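Local coordinates for protein leucyl aminopeptidase (Trypanosoma brucei brucei, PDB 5NTD) that probably removes leucine and other amino-terminal residues from peptides as a manganese-dependent M17 aminopeptidase, and binds the inhibitor bestatin, at residues R375-N387 / A475-F487. Residues are numbered along the deposited sequence; the frame is centred on the assembly and turned at random.
Sequences RIVLGDGVFHATN and AGYFITTHLSPKF. With BCT (bicarbonate ion), chain B.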
ATOM      1  N   ARG G 375      20.346 -16.864   1.030  1.00 27.36           N
ATOM      2  CA  ARG G 375      20.599 -17.891   2.007  1.00 27.52           C
ATOM      3  C   ARG G 375      20.609 -19.270   1.364  1.00 28.75           C
ATOM      4  O   ARG G 375      21.303 -20.183   1.810  1.00 27.88           O
ATOM      5  CB  ARG G 375      19.587 -17.806   3.153  1.00 28.50           C
ATOM      6  CG  ARG G 375      18.193 -18.237   2.772  1.00 28.35           C
ATOM      7  CD  ARG G 375      17.200 -17.790   3.828  1.00 28.60           C
ATOM      8  NE  ARG G 375      17.062 -16.327   3.835  1.00 28.61           N
ATOM      9  CZ  ARG G 375      16.414 -15.647   4.767  1.00 28.83           C
ATOM     10  NH1 ARG G 375      15.845 -16.285   5.783  1.00 30.65           N
ATOM     11  NH2 ARG G 375      16.370 -14.352   4.711  1.00 29.01           N
ATOM     12  N   ILE G 376      19.809 -19.418   0.316  1.00 28.66           N
ATOM     13  CA  ILE G 376      19.724 -20.709  -0.418  1.00 29.34           C
ATOM     14  C   ILE G 376      21.036 -20.993  -1.155  1.00 28.82           C
ATOM     15  O   ILE G 376      21.623 -22.050  -1.099  1.00 29.22           O
ATOM     16  CB  ILE G 376      18.557 -20.697  -1.418  1.00 29.95           C
ATOM     17  CG1 ILE G 376      17.225 -20.714  -0.640  1.00 30.11           C
ATOM     18  CG2 ILE G 376      18.650 -21.878  -2.361  1.00 30.24           C
ATOM     19  CD1 ILE G 376      16.004 -20.532  -1.493  1.00 30.56           C
ATOM     20  N   VAL G 377      21.457 -20.001  -1.859  1.00 28.04           N
ATOM     21  CA  VAL G 377      22.670 -20.044  -2.655  1.00 28.95           C
ATOM     22  C   VAL G 377      23.895 -20.306  -1.728  1.00 29.97           C
ATOM     23  O   VAL G 377      24.754 -21.126  -1.981  1.00 31.12           O
ATOM     24  CB  VAL G 377      22.675 -18.717  -3.449  1.00 29.12           C
ATOM     25  CG1 VAL G 377      23.934 -17.943  -3.346  1.00 29.45           C
ATOM     26  CG2 VAL G 377      22.196 -18.957  -4.864  1.00 30.06           C
ATOM     27  N   LEU G 378      23.905 -19.623  -0.606  1.00 30.50           N
ATOM     28  CA  LEU G 378      24.952 -19.780   0.387  1.00 29.17           C
ATOM     29  C   LEU G 378      24.918 -21.142   1.046  1.00 28.55           C
ATOM     30  O   LEU G 378      25.944 -21.672   1.479  1.00 27.27           O
ATOM     31  CB  LEU G 378      24.856 -18.680   1.450  1.00 29.50           C
ATOM     32  CG  LEU G 378      25.203 -17.278   0.959  1.00 29.70           C
ATOM     33  CD1 LEU G 378      24.749 -16.237   1.957  1.00 29.88           C
ATOM     34  CD2 LEU G 378      26.702 -17.146   0.712  1.00 30.33           C
ATOM     35  N   GLY G 379      23.727 -21.686   1.180  1.00 28.49           N
ATOM     36  CA  GLY G 379      23.574 -23.046   1.759  1.00 29.51           C
ATOM     37  C   GLY G 379      24.340 -24.094   0.947  1.00 29.34           C
ATOM     38  O   GLY G 379      25.042 -24.949   1.480  1.00 30.15           O
ATOM     39  N   ASP G 380      24.226 -23.977  -0.353  1.00 29.69           N
ATOM     40  CA  ASP G 380      24.988 -24.835  -1.268  1.00 30.02           C
ATOM     41  C   ASP G 380      26.501 -24.515  -1.203  1.00 30.10           C
ATOM     42  O   ASP G 380      27.328 -25.393  -1.236  1.00 31.19           O
ATOM     43  CB  ASP G 380      24.466 -24.712  -2.691  1.00 29.16           C
ATOM     44  CG  ASP G 380      23.296 -25.652  -2.958  1.00 28.97           C
ATOM     45  OD1 ASP G 380      22.996 -26.515  -2.099  1.00 28.52           O
ATOM     46  OD2 ASP G 380      22.707 -25.569  -4.060  1.00 28.24           O
ATOM     47  N   GLY G 381      26.813 -23.234  -1.113  1.00 29.37           N
ATOM     48  CA  GLY G 381      28.201 -22.746  -0.994  1.00 27.75           C
ATOM     49  C   GLY G 381      28.933 -23.286   0.224  1.00 27.71           C
ATOM     50  O   GLY G 381      30.015 -23.820   0.106  1.00 27.98           O
ATOM     51  N   VAL G 382      28.319 -23.185   1.381  1.00 27.26           N
ATOM     52  CA  VAL G 382      28.969 -23.640   2.635  1.00 27.38           C
ATOM     53  C   VAL G 382      29.025 -25.156   2.731  1.00 28.01           C
ATOM     54  O   VAL G 382      29.972 -25.711   3.274  1.00 28.86           O
ATOM     55  CB  VAL G 382      28.354 -23.063   3.926  1.00 26.87           C
ATOM     56  CG1 VAL G 382      28.411 -21.551   3.904  1.00 26.21           C
ATOM     57  CG2 VAL G 382      26.930 -23.546   4.148  1.00 28.43           C
ATOM     58  N   PHE G 383      28.028 -25.833   2.178  1.00 28.55           N
ATOM     59  CA  PHE G 383      28.089 -27.313   2.119  1.00 29.21           C
ATOM     60  C   PHE G 383      29.235 -27.748   1.196  1.00 29.84           C
ATOM     61  O   PHE G 383      30.015 -28.626   1.546  1.00 28.45           O
ATOM     62  CB  PHE G 383      26.835 -27.990   1.647  1.00 28.55           C
ATOM     63  CG  PHE G 383      26.894 -29.484   1.813  1.00 29.20           C
ATOM     64  CD1 PHE G 383      26.627 -30.077   3.054  1.00 30.44           C
ATOM     65  CD2 PHE G 383      27.277 -30.308   0.758  1.00 29.24           C
ATOM     66  CE1 PHE G 383      26.689 -31.481   3.218  1.00 30.31           C
ATOM     67  CE2 PHE G 383      27.337 -31.689   0.920  1.00 28.98           C
ATOM     68  CZ  PHE G 383      27.054 -32.274   2.147  1.00 28.97           C
ATOM     69  N   HIS G 384      29.323 -27.095   0.062  1.00 29.34           N
ATOM     70  CA  HIS G 384      30.412 -27.364  -0.852  1.00 31.02           C
ATOM     71  C   HIS G 384      31.790 -27.195  -0.157  1.00 31.19           C
ATOM     72  O   HIS G 384      32.670 -28.053  -0.244  1.00 30.17           O
ATOM     73  CB  HIS G 384      30.361 -26.417  -2.034  1.00 32.27           C
ATOM     74  CG  HIS G 384      31.432 -26.674  -3.046  1.00 34.05           C
ATOM     75  ND1 HIS G 384      31.372 -27.727  -3.937  1.00 34.91           N
ATOM     76  CD2 HIS G 384      32.592 -26.016  -3.309  1.00 34.43           C
ATOM     77  CE1 HIS G 384      32.439 -27.691  -4.721  1.00 35.25           C
ATOM     78  NE2 HIS G 384      33.194 -26.667  -4.356  1.00 34.73           N
ATOM     79  N   ALA G 385      31.951 -26.076   0.525  1.00 29.98           N
ATOM     80  CA  ALA G 385      33.224 -25.754   1.193  1.00 30.15           C
ATOM     81  C   ALA G 385      33.544 -26.754   2.293  1.00 29.37           C
ATOM     82  O   ALA G 385      34.699 -27.124   2.467  1.00 31.37           O
ATOM     83  CB  ALA G 385      33.219 -24.349   1.767  1.00 29.19           C
ATOM     84  N   THR G 386      32.537 -27.170   3.016  1.00 27.87           N
ATOM     85  CA  THR G 386      32.752 -28.009   4.205  1.00 28.61           C
ATOM     86  C   THR G 386      32.703 -29.515   3.914  1.00 30.25           C
ATOM     87  O   THR G 386      33.010 -30.322   4.784  1.00 31.32           O
ATOM     88  CB  THR G 386      31.744 -27.711   5.331  1.00 27.72           C
ATOM     89  OG1 THR G 386      30.413 -27.820   4.823  1.00 26.35           O
ATOM     90  CG2 THR G 386      31.988 -26.335   5.864  1.00 27.50           C
ATOM     91  N   ASN G 387      32.309 -29.874   2.713  1.00 29.35           N
ATOM     92  CA  ASN G 387      32.146 -31.285   2.359  1.00 30.49           C
ATOM     93  C   ASN G 387      32.859 -31.760   1.106  1.00 32.01           C
ATOM     94  O   ASN G 387      33.211 -32.922   1.019  1.00 33.43           O
ATOM     95  CB  ASN G 387      30.672 -31.637   2.175  1.00 31.11           C
ATOM     96  CG  ASN G 387      30.391 -33.125   2.409  1.00 30.89           C
ATOM     97  OD1 ASN G 387      30.383 -33.588   3.539  1.00 28.52           O
ATOM     98  ND2 ASN G 387      30.161 -33.858   1.335  1.00 29.93           N
ATOM     99  N   ALA G 475      18.476 -15.606   9.200  1.00 23.14           N
ATOM    100  CA  ALA G 475      19.070 -15.848   7.863  1.00 23.48           C
ATOM    101  C   ALA G 475      20.409 -16.592   7.993  1.00 24.72           C
ATOM    102  O   ALA G 475      20.721 -17.501   7.238  1.00 25.15           O
ATOM    103  CB  ALA G 475      19.250 -14.566   7.096  1.00 23.49           C
ATOM    104  N   GLY G 476      21.179 -16.197   8.993  1.00 25.76           N
ATOM    105  CA  GLY G 476      22.443 -16.873   9.304  1.00 26.02           C
ATOM    106  C   GLY G 476      22.194 -18.306   9.709  1.00 26.55           C
ATOM    107  O   GLY G 476      22.825 -19.236   9.211  1.00 27.38           O
ATOM    108  N   TYR G 477      21.221 -18.486  10.579  1.00 26.90           N
ATOM    109  CA  TYR G 477      20.872 -19.836  11.058  1.00 26.52           C
ATOM    110  C   TYR G 477      20.596 -20.756   9.879  1.00 27.35           C
ATOM    111  O   TYR G 477      21.044 -21.887   9.832  1.00 28.50           O
ATOM    112  CB  TYR G 477      19.674 -19.823  12.016  1.00 26.35           C
ATOM    113  CG  TYR G 477      19.144 -21.217  12.239  1.00 27.19           C
ATOM    114  CD1 TYR G 477      19.775 -22.091  13.120  1.00 27.62           C
ATOM    115  CD2 TYR G 477      18.065 -21.704  11.501  1.00 28.21           C
ATOM    116  CE1 TYR G 477      19.332 -23.390  13.296  1.00 27.82           C
ATOM    117  CE2 TYR G 477      17.614 -23.003  11.671  1.00 29.13           C
ATOM    118  CZ  TYR G 477      18.254 -23.835  12.566  1.00 29.24           C
ATOM    119  OH  TYR G 477      17.830 -25.129  12.710  1.00 32.98           O
ATOM    120  N   PHE G 478      19.805 -20.266   8.930  1.00 27.04           N
ATOM    121  CA  PHE G 478      19.423 -21.057   7.754  1.00 26.93           C
ATOM    122  C   PHE G 478      20.678 -21.646   7.095  1.00 27.33           C
ATOM    123  O   PHE G 478      20.747 -22.823   6.752  1.00 26.92           O
ATOM    124  CB  PHE G 478      18.655 -20.230   6.724  1.00 26.96           C
ATOM    125  CG  PHE G 478      18.326 -20.991   5.478  1.00 27.25           C
ATOM    126  CD1 PHE G 478      19.258 -21.130   4.464  1.00 27.78           C
ATOM    127  CD2 PHE G 478      17.088 -21.602   5.327  1.00 27.93           C
ATOM    128  CE1 PHE G 478      18.959 -21.854   3.317  1.00 28.15           C
ATOM    129  CE2 PHE G 478      16.782 -22.333   4.181  1.00 27.12           C
ATOM    130  CZ  PHE G 478      17.709 -22.455   3.176  1.00 27.34           C
ATOM    131  N   ILE G 479      21.635 -20.775   6.898  1.00 28.40           N
ATOM    132  CA  ILE G 479      22.903 -21.137   6.233  1.00 28.97           C
ATOM    133  C   ILE G 479      23.609 -22.265   7.016  1.00 28.67           C
ATOM    134  O   ILE G 479      24.069 -23.217   6.426  1.00 29.22           O
ATOM    135  CB  ILE G 479      23.837 -19.934   6.115  1.00 28.76           C
ATOM    136  CG1 ILE G 479      23.216 -18.878   5.208  1.00 27.89           C
ATOM    137  CG2 ILE G 479      25.177 -20.379   5.555  1.00 30.13           C
ATOM    138  CD1 ILE G 479      23.858 -17.505   5.342  1.00 27.24           C
ATOM    139  N   THR G 480      23.591 -22.171   8.342  1.00 27.21           N
ATOM    140  CA  THR G 480      24.267 -23.160   9.201  1.00 27.53           C
ATOM    141  C   THR G 480      23.682 -24.569   9.068  1.00 28.40           C
ATOM    142  O   THR G 480      24.406 -25.542   9.189  1.00 28.52           O
ATOM    143  CB  THR G 480      24.316 -22.788  10.695  1.00 26.74           C
ATOM    144  OG1 THR G 480      23.011 -22.788  11.261  1.00 27.07           O
ATOM    145  CG2 THR G 480      24.938 -21.431  10.857  1.00 27.60           C
ATOM    146  N   THR G 481      22.390 -24.663   8.775  1.00 27.67           N
ATOM    147  CA  THR G 481      21.738 -25.974   8.639  1.00 27.32           C
ATOM    148  C   THR G 481      22.320 -26.773   7.466  1.00 28.06           C
ATOM    149  O   THR G 481      22.124 -27.975   7.390  1.00 27.80           O
ATOM    150  CB  THR G 481      20.215 -25.897   8.447  1.00 26.54           C
ATOM    151  OG1 THR G 481      19.906 -25.331   7.161  1.00 26.12           O
ATOM    152  CG2 THR G 481      19.558 -25.090   9.572  1.00 27.27           C
ATOM    153  N   HIS G 482      23.014 -26.090   6.576  1.00 27.90           N
ATOM    154  CA  HIS G 482      23.630 -26.744   5.401  1.00 29.38           C
ATOM    155  C   HIS G 482      25.153 -26.952   5.489  1.00 29.74           C
ATOM    156  O   HIS G 482      25.802 -27.349   4.538  1.00 29.60           O
ATOM    157  CB  HIS G 482      23.254 -25.984   4.164  1.00 29.77           C
ATOM    158  CG  HIS G 482      21.782 -25.883   4.014  1.00 31.88           C
ATOM    159  ND1 HIS G 482      20.985 -26.981   3.729  1.00 31.47           N
ATOM    160  CD2 HIS G 482      20.940 -24.848   4.227  1.00 33.37           C
ATOM    161  CE1 HIS G 482      19.723 -26.608   3.721  1.00 32.45           C
ATOM    162  NE2 HIS G 482      19.667 -25.318   4.011  1.00 33.30           N
ATOM    163  N   LEU G 483      25.704 -26.691   6.661  1.00 30.29           N
ATOM    164  CA  LEU G 483      27.109 -27.035   6.951  1.00 30.22           C
ATOM    165  C   LEU G 483      27.217 -28.547   7.005  1.00 31.66           C
ATOM    166  O   LEU G 483      26.321 -29.224   7.509  1.00 32.21           O
ATOM    167  CB  LEU G 483      27.574 -26.461   8.289  1.00 29.12           C
ATOM    168  CG  LEU G 483      27.723 -24.930   8.304  1.00 28.43           C
ATOM    169  CD1 LEU G 483      27.806 -24.395   9.702  1.00 26.84           C
ATOM    170  CD2 LEU G 483      28.937 -24.510   7.483  1.00 29.18           C
ATOM    171  N   SER G 484      28.291 -29.075   6.443  1.00 33.47           N
ATOM    172  CA  SER G 484      28.547 -30.536   6.523  1.00 35.44           C
ATOM    173  C   SER G 484      28.731 -30.979   7.964  1.00 35.27           C
ATOM    174  O   SER G 484      29.310 -30.245   8.749  1.00 36.69           O
ATOM    175  CB  SER G 484      29.797 -30.907   5.743  1.00 37.46           C
ATOM    176  OG  SER G 484      30.072 -32.306   5.851  1.00 35.77           O
ATOM    177  N   PRO G 485      28.232 -32.173   8.321  1.00 36.98           N
ATOM    178  CA  PRO G 485      28.562 -32.776   9.619  1.00 39.08           C
ATOM    179  C   PRO G 485      30.075 -33.014   9.843  1.00 41.35           C
ATOM    180  O   PRO G 485      30.534 -33.022  10.967  1.00 43.22           O
ATOM    181  CB  PRO G 485      27.845 -34.119   9.569  1.00 39.09           C
ATOM    182  CG  PRO G 485      26.783 -33.968   8.550  1.00 37.43           C
ATOM    183  CD  PRO G 485      27.306 -33.007   7.545  1.00 36.22           C
ATOM    184  N   LYS G 486      30.824 -33.145   8.755  1.00 41.61           N
ATOM    185  CA  LYS G 486      32.305 -33.246   8.809  1.00 41.60           C
ATOM    186  C   LYS G 486      32.969 -31.998   9.396  1.00 43.63           C
ATOM    187  O   LYS G 486      34.129 -32.028   9.799  1.00 42.25           O
ATOM    188  CB  LYS G 486      32.908 -33.403   7.423  1.00 42.45           C
ATOM    189  CG  LYS G 486      32.554 -34.667   6.696  1.00 44.64           C
ATOM    190  CD  LYS G 486      33.255 -34.606   5.335  1.00 46.52           C
ATOM    191  CE  LYS G 486      32.832 -35.722   4.397  1.00 50.75           C
ATOM    192  NZ  LYS G 486      33.382 -35.481   3.033  1.00 56.27           N
ATOM    193  N   PHE G 487      32.244 -30.885   9.390  1.00 41.16           N
ATOM    194  CA  PHE G 487      32.791 -29.608   9.864  1.00 38.48           C
ATOM    195  C   PHE G 487      32.435 -29.411  11.319  1.00 36.56           C
ATOM    196  O   PHE G 487      31.286 -29.526  11.701  1.00 36.98           O
ATOM    197  CB  PHE G 487      32.294 -28.461   9.004  1.00 38.82           C
ATOM    198  CG  PHE G 487      32.695 -27.108   9.500  1.00 37.14           C
ATOM    199  CD1 PHE G 487      33.966 -26.634   9.277  1.00 36.91           C
ATOM    200  CD2 PHE G 487      31.795 -26.312  10.175  1.00 36.19           C
ATOM    201  CE1 PHE G 487      34.334 -25.378   9.721  1.00 37.12           C
ATOM    202  CE2 PHE G 487      32.147 -25.064  10.625  1.00 36.03           C
ATOM    203  CZ  PHE G 487      33.419 -24.591  10.402  1.00 37.49           C
TER
HETATM  204  C   BCT B 605      18.092 -13.721   1.490  1.00 40.85           C
HETATM  205  O1  BCT B 605      18.568 -13.426   0.260  1.00 42.67           O
HETATM  206  O2  BCT B 605      18.190 -14.834   2.011  1.00 32.13           O
HETATM  207  O3  BCT B 605      17.473 -12.844   2.140  1.00 55.86           O
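Arg375 lays its aliphatic part over one face of the Phe478 ring, a CH-pi contact with CG 3.8 Å from the ring centroid. The guanidinium plane is turned 62° from the ring, and the methyl of Ala475 covers one of its faces. A bend at chi3 carries the arginine head to the bicarbonate. NE donates almost straight to bicarbonate O2 (2.6 Å, 173°) and NH2 to O3, and the backbone N of Arg375 also reaches O2. Ala475 and Phe478 thus back the side chain that grips the ion. This is the bicarbonate site beside the two-manganese active site of M17 aminopeptidases: the Arg375 side chain lies about 5 Å from bestatin and about 8 Å from a manganese ion.

Apolar packing continues along the helix. Ile479 fits CD1 against Leu378 CD1 (3.7 Å) and CG2 against Val382 CG1, and Leu483 CD2 touches both Val382 CB and Thr386 CG2. The backbones close to 4.9 Å between the CA atoms of Gly379 and Ile479, and His482 CB lies against the glycine carbonyl. The His482 carbonyl oxygen sits at the edge of the Phe383 ring.

Polar bonds tie the far end. Thr386 OG1 sits between the backbone N and the carbonyl carbon, from where it donates to Val382 O one turn back and accepts from Ser484 N (2.9 Å), linking helix to loop. Ser484 OG donates to Asn387 OD1 (2.7 Å) and accepts from Lys486 N, forming an ST turn; the extended Lys486 adds a weak bond to Asn387 O.

Helix segments 375-387 and 475-480 run at 37° to each other. Leu378 and Val382 pack on strand 283-291, Ile479 and Phe487 on strand 395-400, and His482 hydrogen-bonds to Ser361, joining the helix pair to the central sheet and an adjoining loop.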